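Local coordinates for transcriptional regulator, MarR family (Neisseria meningitidis serogroup B, PDB 3G3Z), which probably binds DNA as a two-subunit transcription factor of the MarR family and thereby regulates transcription, at residues 73-78 with 89-94; 34-39 with 64-69; 30-35 with 55-60. One frame throughout, in Å; residues are numbered along the deposited sequence.

Interaction 1: 73-78 with 89-94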
ATOM      1  N   GLY A  73      10.603   7.289  26.557  1.00 17.00           N
ATOM      2  CA  GLY A  73      11.395   8.516  26.636  1.00 18.80           C
ATOM      3  C   GLY A  73      11.987   8.986  25.311  1.00 21.37           C
ATOM      4  O   GLY A  73      12.915   9.790  25.296  1.00 22.25           O
ATOM      5  N   LEU A  74      11.445   8.503  24.195  1.00 22.69           N
ATOM      6  CA  LEU A  74      12.015   8.794  22.879  1.00 22.91           C
ATOM      7  C   LEU A  74      11.440  10.043  22.213  1.00 24.97           C
ATOM      8  O   LEU A  74      12.084  10.641  21.344  1.00 23.75           O
ATOM      9  CB  LEU A  74      11.877   7.576  21.960  1.00 21.82           C
ATOM     10  CG  LEU A  74      12.596   6.322  22.462  1.00 22.01           C
ATOM     11  CD1 LEU A  74      12.220   5.091  21.639  1.00 20.41           C
ATOM     12  CD2 LEU A  74      14.122   6.544  22.497  1.00 24.61           C
ATOM     13  N   ILE A  75      10.226  10.422  22.619  1.00 25.90           N
ATOM     14  CA  ILE A  75       9.551  11.621  22.117  1.00 26.41           C
ATOM     15  C   ILE A  75       8.963  12.447  23.268  1.00 28.15           C
ATOM     16  O   ILE A  75       8.969  12.004  24.416  1.00 26.93           O
ATOM     17  CB  ILE A  75       8.432  11.273  21.093  1.00 25.26           C
ATOM     18  CG1 ILE A  75       7.334  10.435  21.753  1.00 25.59           C
ATOM     19  CG2 ILE A  75       9.015  10.583  19.844  1.00 25.56           C
ATOM     20  CD1 ILE A  75       6.078  10.293  20.927  1.00 26.98           C
ATOM     21  N   GLU A  76       8.445  13.635  22.951  1.00 31.00           N
ATOM     22  CA  GLU A  76       7.825  14.505  23.947  1.00 34.26           C
ATOM     23  C   GLU A  76       6.877  15.528  23.319  1.00 37.40           C
ATOM     24  O   GLU A  76       7.129  16.042  22.228  1.00 38.17           O
ATOM     25  CB  GLU A  76       8.902  15.231  24.756  1.00 33.80           C
ATOM     26  CG  GLU A  76       9.740  16.208  23.929  1.00 36.23           C
ATOM     27  CD  GLU A  76      11.058  16.564  24.580  1.00 37.58           C
ATOM     28  OE1 GLU A  76      11.220  16.315  25.791  1.00 34.07           O
ATOM     29  OE2 GLU A  76      11.938  17.093  23.870  1.00 41.08           O
ATOM     30  N   TRP A  77       5.781  15.811  24.016  1.00 40.95           N
ATOM     31  CA  TRP A  77       4.916  16.933  23.674  1.00 44.23           C
ATOM     32  C   TRP A  77       5.474  18.175  24.345  1.00 46.37           C
ATOM     33  O   TRP A  77       5.969  18.105  25.472  1.00 46.39           O
ATOM     34  CB  TRP A  77       3.494  16.697  24.184  1.00 44.96           C
ATOM     35  CG  TRP A  77       2.818  15.518  23.579  1.00 48.49           C
ATOM     36  CD1 TRP A  77       2.073  15.498  22.433  1.00 50.18           C
ATOM     37  CD2 TRP A  77       2.814  14.176  24.083  1.00 49.81           C
ATOM     38  NE1 TRP A  77       1.603  14.228  22.192  1.00 50.76           N
ATOM     39  CE2 TRP A  77       2.044  13.395  23.188  1.00 51.04           C
ATOM     40  CE3 TRP A  77       3.385  13.556  25.204  1.00 50.98           C
ATOM     41  CZ2 TRP A  77       1.833  12.022  23.378  1.00 50.38           C
ATOM     42  CZ3 TRP A  77       3.171  12.192  25.393  1.00 51.28           C
ATOM     43  CH2 TRP A  77       2.404  11.442  24.482  1.00 50.78           C
ATOM     44  N   GLN A  78       5.398  19.310  23.662  1.00 49.30           N
ATOM     45  CA  GLN A  78       5.686  20.584  24.306  1.00 51.94           C
ATOM     46  C   GLN A  78       4.531  20.903  25.256  1.00 53.62           C
ATOM     47  O   GLN A  78       3.461  20.305  25.153  1.00 53.64           O
ATOM     48  CB  GLN A  78       5.859  21.693  23.272  1.00 52.10           C
ATOM     49  CG  GLN A  78       4.604  22.004  22.483  1.00 54.33           C
ATOM     50  CD  GLN A  78       4.276  23.483  22.480  1.00 56.69           C
ATOM     51  OE1 GLN A  78       4.886  24.267  21.749  1.00 57.30           O
ATOM     52  NE2 GLN A  78       3.303  23.873  23.300  1.00 55.46           N
ATOM     53  N   LEU A  89       4.875  17.750  18.652  1.00 30.85           N
ATOM     54  CA  LEU A  89       5.615  16.571  19.056  1.00 30.56           C
ATOM     55  C   LEU A  89       7.085  16.739  18.660  1.00 29.69           C
ATOM     56  O   LEU A  89       7.399  17.222  17.574  1.00 27.80           O
ATOM     57  CB  LEU A  89       5.004  15.351  18.373  1.00 29.85           C
ATOM     58  CG  LEU A  89       4.956  13.964  18.995  1.00 34.38           C
ATOM     59  CD1 LEU A  89       4.499  13.979  20.445  1.00 31.27           C
ATOM     60  CD2 LEU A  89       4.012  13.121  18.147  1.00 34.81           C
ATOM     61  N   SER A  90       7.973  16.325  19.554  1.00 29.01           N
ATOM     62  CA  SER A  90       9.404  16.498  19.383  1.00 28.87           C
ATOM     63  C   SER A  90      10.139  15.203  19.747  1.00 27.87           C
ATOM     64  O   SER A  90       9.707  14.463  20.629  1.00 28.64           O
ATOM     65  CB  SER A  90       9.860  17.657  20.276  1.00 30.75           C
ATOM     66  OG  SER A  90      11.264  17.748  20.357  1.00 35.29           O
ATOM     67  N   LEU A  91      11.235  14.917  19.052  1.00 26.83           N
ATOM     68  CA  LEU A  91      12.178  13.889  19.496  1.00 25.88           C
ATOM     69  C   LEU A  91      12.959  14.401  20.703  1.00 27.69           C
ATOM     70  O   LEU A  91      13.446  15.537  20.705  1.00 25.75           O
ATOM     71  CB  LEU A  91      13.164  13.547  18.384  1.00 26.33           C
ATOM     72  CG  LEU A  91      13.137  12.254  17.553  1.00 26.26           C
ATOM     73  CD1 LEU A  91      11.792  11.523  17.479  1.00 26.43           C
ATOM     74  CD2 LEU A  91      13.663  12.565  16.164  1.00 17.81           C
ATOM     75  N   THR A  92      13.074  13.562  21.727  1.00 26.54           N
ATOM     76  CA  THR A  92      13.943  13.860  22.853  1.00 26.61           C
ATOM     77  C   THR A  92      15.398  13.684  22.426  1.00 26.73           C
ATOM     78  O   THR A  92      15.677  13.253  21.304  1.00 27.25           O
ATOM     79  CB  THR A  92      13.666  12.918  24.021  1.00 25.34           C
ATOM     80  OG1 THR A  92      13.920  11.574  23.602  1.00 24.77           O
ATOM     81  CG2 THR A  92      12.217  13.054  24.490  1.00 25.72           C
ATOM     82  N   GLU A  93      16.327  13.999  23.320  1.00 25.62           N
ATOM     83  CA  GLU A  93      17.733  13.728  23.042  1.00 25.89           C
ATOM     84  C   GLU A  93      17.986  12.239  22.797  1.00 25.69           C
ATOM     85  O   GLU A  93      18.646  11.869  21.821  1.00 24.45           O
ATOM     86  CB  GLU A  93      18.645  14.282  24.147  1.00 25.58           C
ATOM     87  CG  GLU A  93      18.957  15.778  24.003  1.00 28.08           C
ATOM     88  CD  GLU A  93      19.257  16.205  22.555  1.00 32.53           C
ATOM     89  OE1 GLU A  93      20.147  15.606  21.903  1.00 30.80           O
ATOM     90  OE2 GLU A  93      18.592  17.150  22.071  1.00 34.34           O
ATOM     91  N   THR A  94      17.441  11.388  23.665  1.00 24.92           N
ATOM     92  CA  THR A  94      17.559   9.938  23.475  1.00 25.56           C
ATOM     93  C   THR A  94      16.879   9.485  22.180  1.00 23.95           C
ATOM     94  O   THR A  94      17.349   8.553  21.533  1.00 26.81           O
ATOM     95  CB  THR A  94      17.006   9.145  24.678  1.00 24.87           C
ATOM     96  OG1 THR A  94      15.595   9.360  24.791  1.00 23.66           O
ATOM     97  CG2 THR A  94      17.700   9.579  25.978  1.00 23.91           C
TER
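Thr92 OG1 donates to Gly73 O at 2.7 Å, and the Thr92 backbone N reaches Leu74 O at 3.1 Å from above the carbonyl plane, so one residue grips two successive carbonyls. With OG1 between its N and carbonyl carbon (chi1 61°), Thr92 leaves CG2 against Ile75 O and the Glu76 carboxylate. Glu76 and Ser90 form the hydrogen-bonded antiparallel pair, Glu76 N to Ser90 O and Ser90 N to Glu76 O both 2.8 Å. Their side chains share a face of the sheet; on the other, Leu89 CD1 lies 3.5 Å from the centroid of the Trp77 five-membered ring, over its face in a CH-pi contact. Strands 75-77 and 89-91 are the beta hairpin, or wing, of the winged helix-turn-helix fold. Ile75 CG2 meets Leu91 CD1 at 3.8 Å, although they set off away from each other. Gly73 closes helix 59-71 in a Schellman motif, while Thr92 is the N-cap of helix 93-117 and OG1 also takes the N-H of Gly95; the wing is thus tied to two helix ends. Trp77 NE1 bonds to Gln48 OE1, and Arg84 makes a cation-pi contact with the indole. Leu40 of helix 31-43 touches Ile75, Leu89 and Leu91.

Interaction 2: 34-39 with 64-69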
ATOM      1  N   PHE A  34       7.632   4.051  12.185  1.00 14.76           N
ATOM      2  CA  PHE A  34       8.401   4.776  11.180  1.00 16.34           C
ATOM      3  C   PHE A  34       7.786   6.130  10.881  1.00 16.20           C
ATOM      4  O   PHE A  34       8.486   7.153  10.842  1.00 15.53           O
ATOM      5  CB  PHE A  34       8.500   3.947   9.895  1.00 17.43           C
ATOM      6  CG  PHE A  34       9.269   4.622   8.812  1.00 23.55           C
ATOM      7  CD1 PHE A  34      10.664   4.644   8.841  1.00 25.80           C
ATOM      8  CD2 PHE A  34       8.608   5.261   7.771  1.00 23.85           C
ATOM      9  CE1 PHE A  34      11.390   5.285   7.841  1.00 22.35           C
ATOM     10  CE2 PHE A  34       9.333   5.904   6.763  1.00 26.01           C
ATOM     11  CZ  PHE A  34      10.719   5.912   6.804  1.00 23.13           C
ATOM     12  N   ALA A  35       6.467   6.133  10.694  1.00 11.92           N
ATOM     13  CA  ALA A  35       5.732   7.350  10.398  1.00 14.04           C
ATOM     14  C   ALA A  35       6.049   8.455  11.422  1.00 15.00           C
ATOM     15  O   ALA A  35       6.370   9.573  11.031  1.00 18.38           O
ATOM     16  CB  ALA A  35       4.218   7.059  10.347  1.00 13.36           C
ATOM     17  N   VAL A  36       5.988   8.134  12.715  1.00 15.95           N
ATOM     18  CA  VAL A  36       6.309   9.097  13.791  1.00 16.08           C
ATOM     19  C   VAL A  36       7.801   9.421  13.819  1.00 19.10           C
ATOM     20  O   VAL A  36       8.196  10.573  13.657  1.00 23.82           O
ATOM     21  CB  VAL A  36       5.833   8.589  15.198  1.00 16.63           C
ATOM     22  CG1 VAL A  36       6.218   9.579  16.329  1.00 19.34           C
ATOM     23  CG2 VAL A  36       4.348   8.390  15.196  1.00 12.70           C
ATOM     24  N   LEU A  37       8.624   8.396  14.009  1.00 20.80           N
ATOM     25  CA  LEU A  37      10.069   8.563  14.194  1.00 21.29           C
ATOM     26  C   LEU A  37      10.769   9.253  13.014  1.00 21.23           C
ATOM     27  O   LEU A  37      11.569  10.178  13.201  1.00 16.99           O
ATOM     28  CB  LEU A  37      10.722   7.199  14.475  1.00 21.50           C
ATOM     29  CG  LEU A  37      10.260   6.460  15.746  1.00 22.37           C
ATOM     30  CD1 LEU A  37      10.700   5.002  15.709  1.00 17.03           C
ATOM     31  CD2 LEU A  37      10.767   7.157  17.002  1.00 19.78           C
ATOM     32  N   TYR A  38      10.459   8.802  11.804  1.00 17.67           N
ATOM     33  CA  TYR A  38      11.097   9.361  10.624  1.00 20.16           C
ATOM     34  C   TYR A  38      10.634  10.780  10.291  1.00 22.37           C
ATOM     35  O   TYR A  38      11.459  11.615   9.901  1.00 21.09           O
ATOM     36  CB  TYR A  38      10.941   8.437   9.428  1.00 18.42           C
ATOM     37  CG  TYR A  38      11.786   8.838   8.251  1.00 19.54           C
ATOM     38  CD1 TYR A  38      13.162   8.579   8.229  1.00 18.77           C
ATOM     39  CD2 TYR A  38      11.215   9.486   7.152  1.00 19.24           C
ATOM     40  CE1 TYR A  38      13.944   8.957   7.137  1.00 20.32           C
ATOM     41  CE2 TYR A  38      11.988   9.864   6.056  1.00 22.33           C
ATOM     42  CZ  TYR A  38      13.346   9.595   6.052  1.00 23.24           C
ATOM     43  OH  TYR A  38      14.102   9.975   4.968  1.00 24.82           O
ATOM     44  N   THR A  39       9.337  11.060  10.458  1.00 21.67           N
ATOM     45  CA  THR A  39       8.825  12.432  10.283  1.00 23.18           C
ATOM     46  C   THR A  39       9.515  13.392  11.258  1.00 21.97           C
ATOM     47  O   THR A  39       9.965  14.475  10.873  1.00 25.54           O
ATOM     48  CB  THR A  39       7.273  12.525  10.445  1.00 22.72           C
ATOM     49  OG1 THR A  39       6.636  11.561   9.599  1.00 28.14           O
ATOM     50  CG2 THR A  39       6.765  13.897  10.062  1.00 22.83           C
ATOM     51  N   GLY A  64      -1.620   6.075  19.628  1.00 16.92           N
ATOM     52  CA  GLY A  64      -1.169   4.841  20.277  1.00 18.06           C
ATOM     53  C   GLY A  64       0.344   4.715  20.213  1.00 17.64           C
ATOM     54  O   GLY A  64       1.010   4.489  21.222  1.00 19.69           O
ATOM     55  N   VAL A  65       0.883   4.890  19.020  1.00 16.35           N
ATOM     56  CA  VAL A  65       2.313   4.797  18.811  1.00 18.12           C
ATOM     57  C   VAL A  65       3.039   5.889  19.606  1.00 19.24           C
ATOM     58  O   VAL A  65       4.065   5.629  20.242  1.00 19.00           O
ATOM     59  CB  VAL A  65       2.642   4.841  17.305  1.00 18.90           C
ATOM     60  CG1 VAL A  65       4.135   4.960  17.073  1.00 20.27           C
ATOM     61  CG2 VAL A  65       2.098   3.584  16.639  1.00 18.82           C
ATOM     62  N   CYS A  66       2.483   7.096  19.603  1.00 16.89           N
ATOM     63  CA  CYS A  66       3.077   8.188  20.375  1.00 19.41           C
ATOM     64  C   CYS A  66       3.133   7.905  21.874  1.00 20.22           C
ATOM     65  O   CYS A  66       4.140   8.211  22.524  1.00 19.24           O
ATOM     66  CB  CYS A  66       2.364   9.505  20.088  1.00 16.38           C
ATOM     67  SG  CYS A  66       2.716  10.035  18.397  1.00 23.29           S
ATOM     68  N   LYS A  67       2.072   7.300  22.413  1.00 19.61           N
ATOM     69  CA  LYS A  67       2.050   6.912  23.827  1.00 21.13           C
ATOM     70  C   LYS A  67       3.210   5.965  24.150  1.00 21.87           C
ATOM     71  O   LYS A  67       3.894   6.149  25.159  1.00 23.77           O
ATOM     72  CB  LYS A  67       0.697   6.285  24.206  1.00 21.74           C
ATOM     73  CG  LYS A  67       0.514   5.999  25.699  1.00 25.67           C
ATOM     74  CD  LYS A  67      -0.962   5.736  26.051  1.00 26.16           C
ATOM     75  CE  LYS A  67      -1.126   5.386  27.528  1.00 26.66           C
ATOM     76  NZ  LYS A  67      -2.557   5.279  27.968  1.00 28.24           N
ATOM     77  N   THR A  68       3.439   4.972  23.289  1.00 21.89           N
ATOM     78  CA  THR A  68       4.526   3.999  23.496  1.00 21.53           C
ATOM     79  C   THR A  68       5.900   4.656  23.448  1.00 22.49           C
ATOM     80  O   THR A  68       6.743   4.408  24.322  1.00 25.40           O
ATOM     81  CB  THR A  68       4.476   2.808  22.497  1.00 22.05           C
ATOM     82  OG1 THR A  68       3.185   2.202  22.539  1.00 17.66           O
ATOM     83  CG2 THR A  68       5.511   1.741  22.871  1.00 21.13           C
ATOM     84  N   LEU A  69       6.114   5.513  22.451  1.00 20.86           N
ATOM     85  CA  LEU A  69       7.402   6.184  22.280  1.00 19.48           C
ATOM     86  C   LEU A  69       7.738   7.176  23.407  1.00 20.31           C
ATOM     87  O   LEU A  69       8.902   7.277  23.830  1.00 20.57           O
ATOM     88  CB  LEU A  69       7.495   6.829  20.890  1.00 20.29           C
ATOM     89  CG  LEU A  69       7.563   5.843  19.703  1.00 18.26           C
ATOM     90  CD1 LEU A  69       7.297   6.553  18.399  1.00 13.98           C
ATOM     91  CD2 LEU A  69       8.901   5.093  19.627  1.00 16.39           C
TER
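Val36 points its side chain toward residues 64-69 of helix 59-71 and carries most of the contact, touching Val65, Cys66 and Leu69. Its CB is already 4.1 Å from Leu69 CD1. From there the two methyls divide the opposing surface. CG1, anti to the backbone N (chi1 178°), meets Leu69 CD1 at 3.8 Å, the two side chains reaching toward each other tip to tip. CG2, on the branch beside the backbone N, turns to the earlier residues of the other helix: it approaches Val65 CG1 at 3.9 Å, where the two valines slide past each other in opposite directions, and Cys66 SG at 4.0 Å. The thiol sulfur therefore sits against both methyls of Val36.

Leu37 adds a second point of contact. Its CB does not point straight at the other helix, but CD2 reaches it, lying 3.8 Å from Leu69 CD1 and equally far from CD2 of that residue. Leu69 CD1 thus touches both Val36 CG1 and Leu37 CD2. No hydrogen bond crosses the interface; it is held by apolar packing alone. The short helix axes pass 10.1 Å apart at 62°, and 194 Å² is buried between the segments.

Helix 59-71, by its place in the fold, probably corresponds to the recognition helix of the winged helix-turn-helix, which in MarR relatives enters the DNA major groove; here its inner side rests on helix 31-43. Around this core, Gln48 of helix 48-55 touches Cys66, Tyr98 of helix 93-117 covers Leu37, and Leu74, just before strand 75-77, packs on Leu69.

Interaction 3: 30-35 with 55-60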
ATOM      1  N   ASN A  30       8.098  -0.883  12.304  1.00 20.56           N
ATOM      2  CA  ASN A  30       6.918  -1.045  11.482  1.00 18.11           C
ATOM      3  C   ASN A  30       6.495   0.320  10.950  1.00 19.10           C
ATOM      4  O   ASN A  30       7.071   1.358  11.337  1.00 15.33           O
ATOM      5  CB  ASN A  30       5.798  -1.774  12.234  1.00 15.70           C
ATOM      6  CG  ASN A  30       5.294  -1.009  13.443  1.00 19.28           C
ATOM      7  OD1 ASN A  30       5.465   0.205  13.550  1.00 23.01           O
ATOM      8  ND2 ASN A  30       4.657  -1.723  14.362  1.00 13.52           N
ATOM      9  N   TYR A  31       5.514   0.306  10.053  1.00 16.50           N
ATOM     10  CA  TYR A  31       5.074   1.504   9.351  1.00 17.18           C
ATOM     11  C   TYR A  31       4.627   2.590  10.320  1.00 16.12           C
ATOM     12  O   TYR A  31       5.036   3.735  10.197  1.00 18.97           O
ATOM     13  CB  TYR A  31       3.949   1.145   8.371  1.00 16.33           C
ATOM     14  CG  TYR A  31       3.495   2.294   7.512  1.00 16.06           C
ATOM     15  CD1 TYR A  31       2.392   3.068   7.883  1.00 16.88           C
ATOM     16  CD2 TYR A  31       4.161   2.612   6.334  1.00 18.01           C
ATOM     17  CE1 TYR A  31       1.976   4.138   7.115  1.00 14.96           C
ATOM     18  CE2 TYR A  31       3.749   3.683   5.549  1.00 22.46           C
ATOM     19  CZ  TYR A  31       2.638   4.431   5.944  1.00 21.83           C
ATOM     20  OH  TYR A  31       2.207   5.483   5.181  1.00 19.27           O
ATOM     21  N   ASN A  32       3.799   2.215  11.289  1.00 16.63           N
ATOM     22  CA  ASN A  32       3.277   3.168  12.266  1.00 17.82           C
ATOM     23  C   ASN A  32       4.382   3.872  13.068  1.00 16.18           C
ATOM     24  O   ASN A  32       4.333   5.076  13.252  1.00 21.87           O
ATOM     25  CB  ASN A  32       2.274   2.475  13.205  1.00 17.30           C
ATOM     26  CG  ASN A  32       1.107   1.844  12.459  1.00 19.98           C
ATOM     27  OD1 ASN A  32       0.429   0.947  12.980  1.00 17.24           O
ATOM     28  ND2 ASN A  32       0.854   2.314  11.245  1.00 18.75           N
ATOM     29  N   LEU A  33       5.369   3.114  13.543  1.00 15.86           N
ATOM     30  CA  LEU A  33       6.506   3.673  14.280  1.00 17.37           C
ATOM     31  C   LEU A  33       7.383   4.542  13.396  1.00 15.82           C
ATOM     32  O   LEU A  33       7.852   5.614  13.811  1.00 15.33           O
ATOM     33  CB  LEU A  33       7.361   2.537  14.859  1.00 16.94           C
ATOM     34  CG  LEU A  33       6.872   1.916  16.159  1.00 22.27           C
ATOM     35  CD1 LEU A  33       7.448   0.510  16.313  1.00 24.21           C
ATOM     36  CD2 LEU A  33       7.251   2.819  17.342  1.00 22.00           C
ATOM     37  N   PHE A  34       7.632   4.051  12.185  1.00 14.76           N
ATOM     38  CA  PHE A  34       8.401   4.776  11.180  1.00 16.34           C
ATOM     39  C   PHE A  34       7.786   6.130  10.881  1.00 16.20           C
ATOM     40  O   PHE A  34       8.486   7.153  10.842  1.00 15.53           O
ATOM     41  CB  PHE A  34       8.500   3.947   9.895  1.00 17.43           C
ATOM     42  CG  PHE A  34       9.269   4.622   8.812  1.00 23.55           C
ATOM     43  CD1 PHE A  34      10.664   4.644   8.841  1.00 25.80           C
ATOM     44  CD2 PHE A  34       8.608   5.261   7.771  1.00 23.85           C
ATOM     45  CE1 PHE A  34      11.390   5.285   7.841  1.00 22.35           C
ATOM     46  CE2 PHE A  34       9.333   5.904   6.763  1.00 26.01           C
ATOM     47  CZ  PHE A  34      10.719   5.912   6.804  1.00 23.13           C
ATOM     48  N   ALA A  35       6.467   6.133  10.694  1.00 11.92           N
ATOM     49  CA  ALA A  35       5.732   7.350  10.398  1.00 14.04           C
ATOM     50  C   ALA A  35       6.049   8.455  11.422  1.00 15.00           C
ATOM     51  O   ALA A  35       6.370   9.573  11.031  1.00 18.38           O
ATOM     52  CB  ALA A  35       4.218   7.059  10.347  1.00 13.36           C
ATOM     53  N   TRP A  55       1.341  10.272   6.350  1.00 18.24           N
ATOM     54  CA  TRP A  55       1.539   8.842   6.122  1.00 16.81           C
ATOM     55  C   TRP A  55       0.241   8.081   5.958  1.00 16.83           C
ATOM     56  O   TRP A  55       0.250   6.856   5.845  1.00 17.09           O
ATOM     57  CB  TRP A  55       2.451   8.226   7.187  1.00 14.92           C
ATOM     58  CG  TRP A  55       3.828   8.815   7.103  1.00 12.88           C
ATOM     59  CD1 TRP A  55       4.342   9.806   7.880  1.00 11.84           C
ATOM     60  CD2 TRP A  55       4.849   8.470   6.155  1.00 14.91           C
ATOM     61  NE1 TRP A  55       5.633  10.098   7.487  1.00 14.94           N
ATOM     62  CE2 TRP A  55       5.964   9.298   6.422  1.00 16.93           C
ATOM     63  CE3 TRP A  55       4.927   7.548   5.099  1.00 11.13           C
ATOM     64  CZ2 TRP A  55       7.158   9.228   5.672  1.00 17.45           C
ATOM     65  CZ3 TRP A  55       6.110   7.477   4.353  1.00 14.20           C
ATOM     66  CH2 TRP A  55       7.212   8.311   4.649  1.00 17.07           C
ATOM     67  N   SER A  56      -0.864   8.822   5.899  1.00 17.04           N
ATOM     68  CA  SER A  56      -2.192   8.257   5.623  1.00 18.97           C
ATOM     69  C   SER A  56      -2.605   7.272   6.726  1.00 18.26           C
ATOM     70  O   SER A  56      -3.058   6.164   6.446  1.00 16.80           O
ATOM     71  CB  SER A  56      -2.234   7.611   4.222  1.00 18.27           C
ATOM     72  OG  SER A  56      -2.081   8.599   3.203  1.00 19.60           O
ATOM     73  N   LEU A  57      -2.413   7.690   7.979  1.00 16.32           N
ATOM     74  CA  LEU A  57      -2.793   6.887   9.146  1.00 18.67           C
ATOM     75  C   LEU A  57      -3.926   7.519   9.960  1.00 18.45           C
ATOM     76  O   LEU A  57      -3.984   8.737  10.091  1.00 21.09           O
ATOM     77  CB  LEU A  57      -1.584   6.665  10.061  1.00 16.32           C
ATOM     78  CG  LEU A  57      -0.476   5.770   9.517  1.00 17.46           C
ATOM     79  CD1 LEU A  57       0.740   5.846  10.430  1.00 19.36           C
ATOM     80  CD2 LEU A  57      -0.957   4.337   9.347  1.00 13.29           C
ATOM     81  N   PRO A  58      -4.820   6.691  10.523  1.00 19.78           N
ATOM     82  CA  PRO A  58      -5.878   7.235  11.371  1.00 20.02           C
ATOM     83  C   PRO A  58      -5.346   7.757  12.706  1.00 21.26           C
ATOM     84  O   PRO A  58      -4.311   7.290  13.192  1.00 22.09           O
ATOM     85  CB  PRO A  58      -6.803   6.043  11.591  1.00 19.00           C
ATOM     86  CG  PRO A  58      -5.977   4.860  11.340  1.00 16.10           C
ATOM     87  CD  PRO A  58      -4.952   5.233  10.337  1.00 17.75           C
ATOM     88  N   LYS A  59      -6.061   8.721  13.280  1.00 21.30           N
ATOM     89  CA  LYS A  59      -5.633   9.423  14.497  1.00 24.77           C
ATOM     90  C   LYS A  59      -5.356   8.494  15.691  1.00 23.48           C
ATOM     91  O   LYS A  59      -4.404   8.709  16.442  1.00 23.28           O
ATOM     92  CB  LYS A  59      -6.668  10.495  14.882  1.00 27.89           C
ATOM     93  CG  LYS A  59      -6.843  11.618  13.853  1.00 30.61           C
ATOM     94  CD  LYS A  59      -8.071  12.475  14.163  1.00 36.73           C
ATOM     95  CE  LYS A  59      -8.437  13.365  12.979  1.00 39.75           C
ATOM     96  NZ  LYS A  59      -9.791  13.984  13.146  1.00 42.76           N
ATOM     97  N   GLN A  60      -6.184   7.463  15.842  1.00 22.67           N
ATOM     98  CA  GLN A  60      -6.063   6.494  16.937  1.00 26.12           C
ATOM     99  C   GLN A  60      -4.726   5.777  16.870  1.00 23.33           C
ATOM    100  O   GLN A  60      -4.028   5.647  17.878  1.00 22.61           O
ATOM    101  CB  GLN A  60      -7.184   5.444  16.880  1.00 27.01           C
ATOM    102  CG  GLN A  60      -8.600   5.985  16.690  1.00 34.31           C
ATOM    103  CD  GLN A  60      -8.963   6.232  15.226  1.00 38.96           C
ATOM    104  OE1 GLN A  60      -8.474   7.177  14.600  1.00 38.79           O
ATOM    105  NE2 GLN A  60      -9.843   5.391  14.684  1.00 40.81           N
TER
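A hydrogen bond joins Tyr31 OH to Trp55 O at 2.5 Å, shorter than usual and not to be over-read in its exact length, with the acceptor at the edge of the phenol ring and near its plane. The bond bridges the start of helix 31-43 and the turn between helices 48-55 and 59-71, the two helices of the helix-turn-helix. The phenol gets there because CG is anti to the backbone N (chi1 -175°), and its hydroxyl also lies at the edge of the indole, 3.4 Å from Trp55 CE3. Phe34 turns its edge toward the face of the same indole, centroids 5.6 Å apart and planes at 75°, completing an aromatic cluster. Ala35 CA stands over the five-membered ring, 4.0 Å from its centroid, in a CH-pi contact. Indole NE1 has its polar partner in Thr39, one turn farther along. Asn14 of the second subunit packs on Tyr31, and Asp7 of that subunit on Trp55, so the cluster borders the dimer contact. Past the Schellman turn at Ser56, Leu57 lays both methyls against the start of helix 31-43: CD1 is 3.7 Å from Ala35 CB, and CD2 lies 3.7 Å from Tyr31 CE1 and 3.3 Å from Asn32 ND2.

Helices 31-43 and 59-71 serve both interactions 2 and 3, which share Phe34 and Ala35 and have centres about 7 Å apart. Their closest polar tie is a probable hydrogen bond, Thr39 OG1 to Trp55 NE1 at 2.8 Å; Val65 and Leu69 also pack on Asn32 and Leu33. Interaction 2 continues into interaction 1, about 10 Å away between centres: Leu74 N probably bonds to Leu69 O at 2.8 Å, and Leu89 CD2 lies 3.4 Å from Cys66 SG. Interactions 1 and 3 do not touch, with centres about 17 Å and nearest atoms about 7 Å apart. Helix 59-71 therefore joins the wing to the helix-turn-helix core; as in MarR relatives, this helix and the wing probably contact DNA.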